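PDB 6FDD: whirlin from Mus musculus, which acts as a scaffold of the USH2 complex in hearing and vision and is necessary for elongating and maintaining hair-cell stereocilia. Local coordinates for residues Ala45-Leu50 with Asp79-Arg84; Ile41-Met46 with Ser68-Gln73. All blocks are in the same frame, centred on the assembly; numbering follows the deposited sequence. Where two conformers were deposited one is given.

Contact 1: Ala45-Leu50 with Asp79-Arg84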
# COMPACT_ATOMS: atom_id res chain seq x y z
N ALA A 45 2.75 7.84 6.91
CA ALA A 45 2.46 6.88 7.99
C ALA A 45 1.94 5.57 7.37
O ALA A 45 2.33 4.48 7.80
CB ALA A 45 1.46 7.46 8.97
N MSE A 46 1.13 5.69 6.30
CA MSE A 46 0.60 4.52 5.60
C MSE A 46 1.73 3.71 4.96
O MSE A 46 1.76 2.48 5.07
CB MSE A 46 -0.45 4.94 4.56
CG MSE A 46 -1.22 3.76 3.98
SE MSE A 46 -1.81 4.13 2.16
CE MSE A 46 -0.03 4.25 1.25
N VAL A 47 2.66 4.41 4.26
CA VAL A 47 3.79 3.76 3.61
C VAL A 47 4.64 3.00 4.64
O VAL A 47 5.01 1.85 4.40
CB VAL A 47 4.61 4.79 2.80
CG1 VAL A 47 6.01 4.27 2.49
CG2 VAL A 47 3.87 5.17 1.51
N MSE A 48 4.96 3.65 5.77
CA MSE A 48 5.77 3.01 6.82
C MSE A 48 5.11 1.73 7.35
O MSE A 48 5.80 0.72 7.54
CB MSE A 48 6.09 4.01 7.93
CG MSE A 48 6.99 5.13 7.42
SE MSE A 48 7.64 6.24 8.84
CE MSE A 48 6.01 6.96 9.48
N ALA A 49 3.79 1.75 7.52
CA ALA A 49 3.04 0.57 7.97
C ALA A 49 3.14 -0.54 6.93
O ALA A 49 3.33 -1.70 7.29
CB ALA A 49 1.59 0.94 8.21
N LEU A 50 3.06 -0.19 5.64
CA LEU A 50 3.18 -1.17 4.55
C LEU A 50 4.59 -1.75 4.46
O LEU A 50 4.74 -2.93 4.17
CB LEU A 50 2.72 -0.60 3.21
CG LEU A 50 1.21 -0.27 3.13
CD1 LEU A 50 0.84 0.18 1.77
CD2 LEU A 50 0.33 -1.49 3.47
N ASP A 79 6.13 8.75 -3.78
CA ASP A 79 7.33 8.44 -4.56
C ASP A 79 8.62 8.81 -3.82
O ASP A 79 9.63 8.15 -4.01
CB ASP A 79 7.28 9.16 -5.92
CG ASP A 79 6.21 8.62 -6.87
OD1 ASP A 79 5.71 7.50 -6.62
OD2 ASP A 79 5.89 9.32 -7.85
N HIS A 80 8.57 9.82 -2.95
CA HIS A 80 9.74 10.22 -2.18
C HIS A 80 10.18 9.13 -1.18
O HIS A 80 11.37 9.04 -0.86
CB HIS A 80 9.51 11.56 -1.49
CG HIS A 80 10.77 12.25 -1.04
ND1 HIS A 80 11.84 12.46 -1.91
CD2 HIS A 80 11.08 12.79 0.16
CE1 HIS A 80 12.77 13.10 -1.21
NE2 HIS A 80 12.35 13.33 0.04
N LEU A 81 9.24 8.25 -0.75
CA LEU A 81 9.55 7.15 0.19
C LEU A 81 9.56 5.78 -0.47
O LEU A 81 10.26 4.89 0.01
CB LEU A 81 8.57 7.12 1.38
CG LEU A 81 8.57 8.32 2.33
CD1 LEU A 81 7.68 8.03 3.53
CD2 LEU A 81 9.98 8.66 2.83
N VAL A 82 8.76 5.60 -1.53
CA VAL A 82 8.61 4.32 -2.23
C VAL A 82 9.34 4.38 -3.56
O VAL A 82 8.95 5.14 -4.45
CB VAL A 82 7.11 3.94 -2.43
CG1 VAL A 82 6.95 2.61 -3.18
CG2 VAL A 82 6.35 3.92 -1.11
N LEU A 83 10.38 3.55 -3.70
CA LEU A 83 11.18 3.51 -4.92
C LEU A 83 10.37 2.99 -6.09
O LEU A 83 9.80 1.90 -6.03
CB LEU A 83 12.47 2.70 -4.73
CG LEU A 83 13.43 2.71 -5.95
CD1 LEU A 83 14.25 4.00 -6.02
CD2 LEU A 83 14.30 1.48 -5.97
N ARG A 84 10.29 3.84 -7.12
CA ARG A 84 9.61 3.57 -8.38
C ARG A 84 10.68 2.97 -9.32
O ARG A 84 11.55 3.71 -9.81
CB ARG A 84 9.01 4.88 -8.92
CG ARG A 84 7.99 4.72 -10.04
CD ARG A 84 6.81 5.64 -9.84
NE ARG A 84 6.22 6.09 -11.10
CZ ARG A 84 5.28 5.43 -11.77
NH1 ARG A 84 4.82 4.27 -11.33
NH2 ARG A 84 4.80 5.93 -12.91
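Val-47, Leu-81 and Val-82 form a small, wholly apolar contact where helix 43-53 meets the end of helix 75-81 and the residues that run out of it toward the C terminus. It buries 144 Å², counting both sides. The nearest CA atoms, of Val-47 and Leu-81, are 7.5 Å apart, and Val-47 meets the side chains of both C-terminal residues across that gap. Its CG1 stands anti to the backbone N (chi1 162°), which carries it across to CG2 of Val-82 at 3.6 Å. The other methyl, Val-47 CG2, reaches the same Val-82 CG2 at 3.8 Å, so this one methyl of Val-82 sits against both branches of the opposing valine. Leu-81 joins from beside them through the root of its side chain: its CB lies 4.0 Å from Val-47 CG1. In both pairs the side chains meet at a slant. HHD2 is a harmonin-homology domain, an all-helical bundle, and the contact fastens its C-terminal end onto a helix from the middle of the chain. Leu-81 keeps a roughly helical psi, whereas at Val-82 the chain leaves the helical conformation and is extended (phi -106°, psi 116°). Both residues direct CB at helix 43-53, but Val-82 is buried and Leu-81 exposed. Helix 62-67 backs the contact through Leu-63, which touches both Val-82 and Leu-50, and Phe-78 of helix 75-81 packs on Val-47 as well. Nearby, Asp-79 OD1 makes a salt bridge with Arg-67 NE, a polar tie between helix 75-81 and helix 62-67.

Contact 2: Ile41-Met46 with Ser68-Gln73; sequences ISVEAM and SIISPQ
Ile-70 packs against Val-43 and Met-46, joining the loop between helices 62-67 and 75-81 to the first turn of helix 43-53 in this harmonin-homology helical bundle. Ile-70 directs its CB toward that turn, and the side chain forks at CB. One branch, CG2, meets CE of the selenomethionine Met-46 at 4.1 Å in the one of its two conformers described here; the Met-46 chain is bent at chi3 (66°), and its terminal methyl is the atom that meets CG2. The other branch leaves through CG1, which lies between the backbone N and the carbonyl carbon, and ends in CD1, 4.3 Å from Val-43 CG2. With chi2 at 120°, CD1 sits midway between two staggered positions. The three touching residues are buried, and Tyr-36, Leu-75 and Phe-78 also pack on Ile-70. Tyr-36 does double duty, since its OH hydrogen-bonds with Ser-71 N just after the isoleucine. On the helix side, Glu-44 OE2 forms a salt bridge with Arg-77 NE, and Ser-42 occupies the N-cap, its OG accepting a nearly straight bond (165°) from Ala-45 N at 2.9 Å.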
# COMPACT_ATOMS: atom_id res chain seq x y z
N ILE A 41 -4.55 8.98 8.88
CA ILE A 41 -3.08 8.91 8.79
C ILE A 41 -2.58 9.53 7.48
O ILE A 41 -3.27 9.50 6.46
CB ILE A 41 -2.56 7.44 8.98
CG1 ILE A 41 -2.94 6.52 7.80
CG2 ILE A 41 -3.03 6.86 10.36
CD1 ILE A 41 -2.39 5.04 7.87
N SER A 42 -1.36 10.08 7.51
CA SER A 42 -0.71 10.64 6.33
C SER A 42 -0.31 9.53 5.36
O SER A 42 -0.19 8.38 5.75
CB SER A 42 0.55 11.40 6.75
OG SER A 42 1.52 10.49 7.24
N VAL A 43 -0.03 9.90 4.09
CA VAL A 43 0.48 8.94 3.10
C VAL A 43 1.81 8.30 3.63
O VAL A 43 2.03 7.12 3.42
CB VAL A 43 0.64 9.57 1.68
CG1 VAL A 43 1.69 10.68 1.65
CG2 VAL A 43 0.92 8.50 0.63
N GLU A 44 2.64 9.09 4.33
CA GLU A 44 3.91 8.59 4.88
C GLU A 44 3.69 7.57 5.98
O GLU A 44 4.34 6.53 5.97
CB GLU A 44 4.79 9.74 5.41
CG GLU A 44 5.27 10.70 4.33
CD GLU A 44 4.33 11.85 4.01
OE1 GLU A 44 3.31 12.00 4.72
OE2 GLU A 44 4.67 12.64 3.11
N ALA A 45 2.75 7.84 6.91
CA ALA A 45 2.46 6.88 7.99
C ALA A 45 1.94 5.57 7.37
O ALA A 45 2.33 4.48 7.80
CB ALA A 45 1.46 7.46 8.97
N MSE A 46 1.13 5.69 6.30
CA MSE A 46 0.60 4.52 5.60
C MSE A 46 1.73 3.71 4.96
O MSE A 46 1.76 2.48 5.07
CB MSE A 46 -0.45 4.94 4.56
CG MSE A 46 -1.22 3.76 3.98
SE MSE A 46 -1.81 4.13 2.16
CE MSE A 46 -0.03 4.25 1.25
N SER A 68 -1.44 3.40 -7.55
CA SER A 68 -2.58 3.67 -8.42
C SER A 68 -3.87 4.07 -7.68
O SER A 68 -4.75 4.66 -8.31
CB SER A 68 -2.84 2.46 -9.32
OG SER A 68 -1.66 2.09 -10.01
N ILE A 69 -3.98 3.77 -6.37
CA ILE A 69 -5.20 4.06 -5.62
C ILE A 69 -5.06 5.24 -4.63
O ILE A 69 -6.08 5.65 -4.05
CB ILE A 69 -5.78 2.78 -4.93
CG1 ILE A 69 -4.81 2.13 -3.91
CG2 ILE A 69 -6.22 1.75 -5.98
CD1 ILE A 69 -4.93 2.63 -2.49
N ILE A 70 -3.85 5.81 -4.44
CA ILE A 70 -3.65 6.95 -3.53
C ILE A 70 -4.06 8.29 -4.21
O ILE A 70 -4.10 8.35 -5.45
CB ILE A 70 -2.23 6.99 -2.89
CG1 ILE A 70 -1.13 7.37 -3.89
CG2 ILE A 70 -1.88 5.70 -2.14
CD1 ILE A 70 -0.44 8.59 -3.49
N SER A 71 -4.35 9.34 -3.41
CA SER A 71 -4.78 10.65 -3.93
C SER A 71 -3.70 11.27 -4.84
O SER A 71 -2.53 11.29 -4.44
CB SER A 71 -5.12 11.60 -2.79
OG SER A 71 -5.52 12.87 -3.28
N PRO A 72 -4.06 11.77 -6.05
CA PRO A 72 -3.04 12.36 -6.95
C PRO A 72 -2.14 13.43 -6.32
O PRO A 72 -0.96 13.48 -6.64
CB PRO A 72 -3.87 12.92 -8.11
CG PRO A 72 -5.09 12.09 -8.12
CD PRO A 72 -5.40 11.80 -6.68
N GLN A 73 -2.69 14.24 -5.39
CA GLN A 73 -1.93 15.28 -4.68
C GLN A 73 -0.85 14.68 -3.73
O GLN A 73 0.04 15.40 -3.30
CB GLN A 73 -2.88 16.24 -3.92
CG GLN A 73 -3.60 15.60 -2.72
CD GLN A 73 -4.31 16.59 -1.81
OE1 GLN A 73 -5.40 16.30 -1.30
NE2 GLN A 73 -3.72 17.75 -1.56

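Overall arrangement
From the N terminus the chain lays down helices 11-20 and 23-37, then reaches helix 43-53, where both contacts begin. Passing through helices 57-60 and 62-67, it returns in the loop 68-73 to close contact 2 against the start of helix 43-53. Helix 75-81 then carries it to contact 1, closed at Val-47, one turn on from Val-43 and next to Met-46. The loops cross rather than nest: contact 2 opens first and closes first. The segments share Ala-45 and Met-46, and the contact centres lie about 9 Å apart. Leu-81 CD1 bridges them by packing on Glu-44 CG at 3.7 Å. Together they tie the loop before helix 75-81, and that helix's C-terminal end, to helix 43-53.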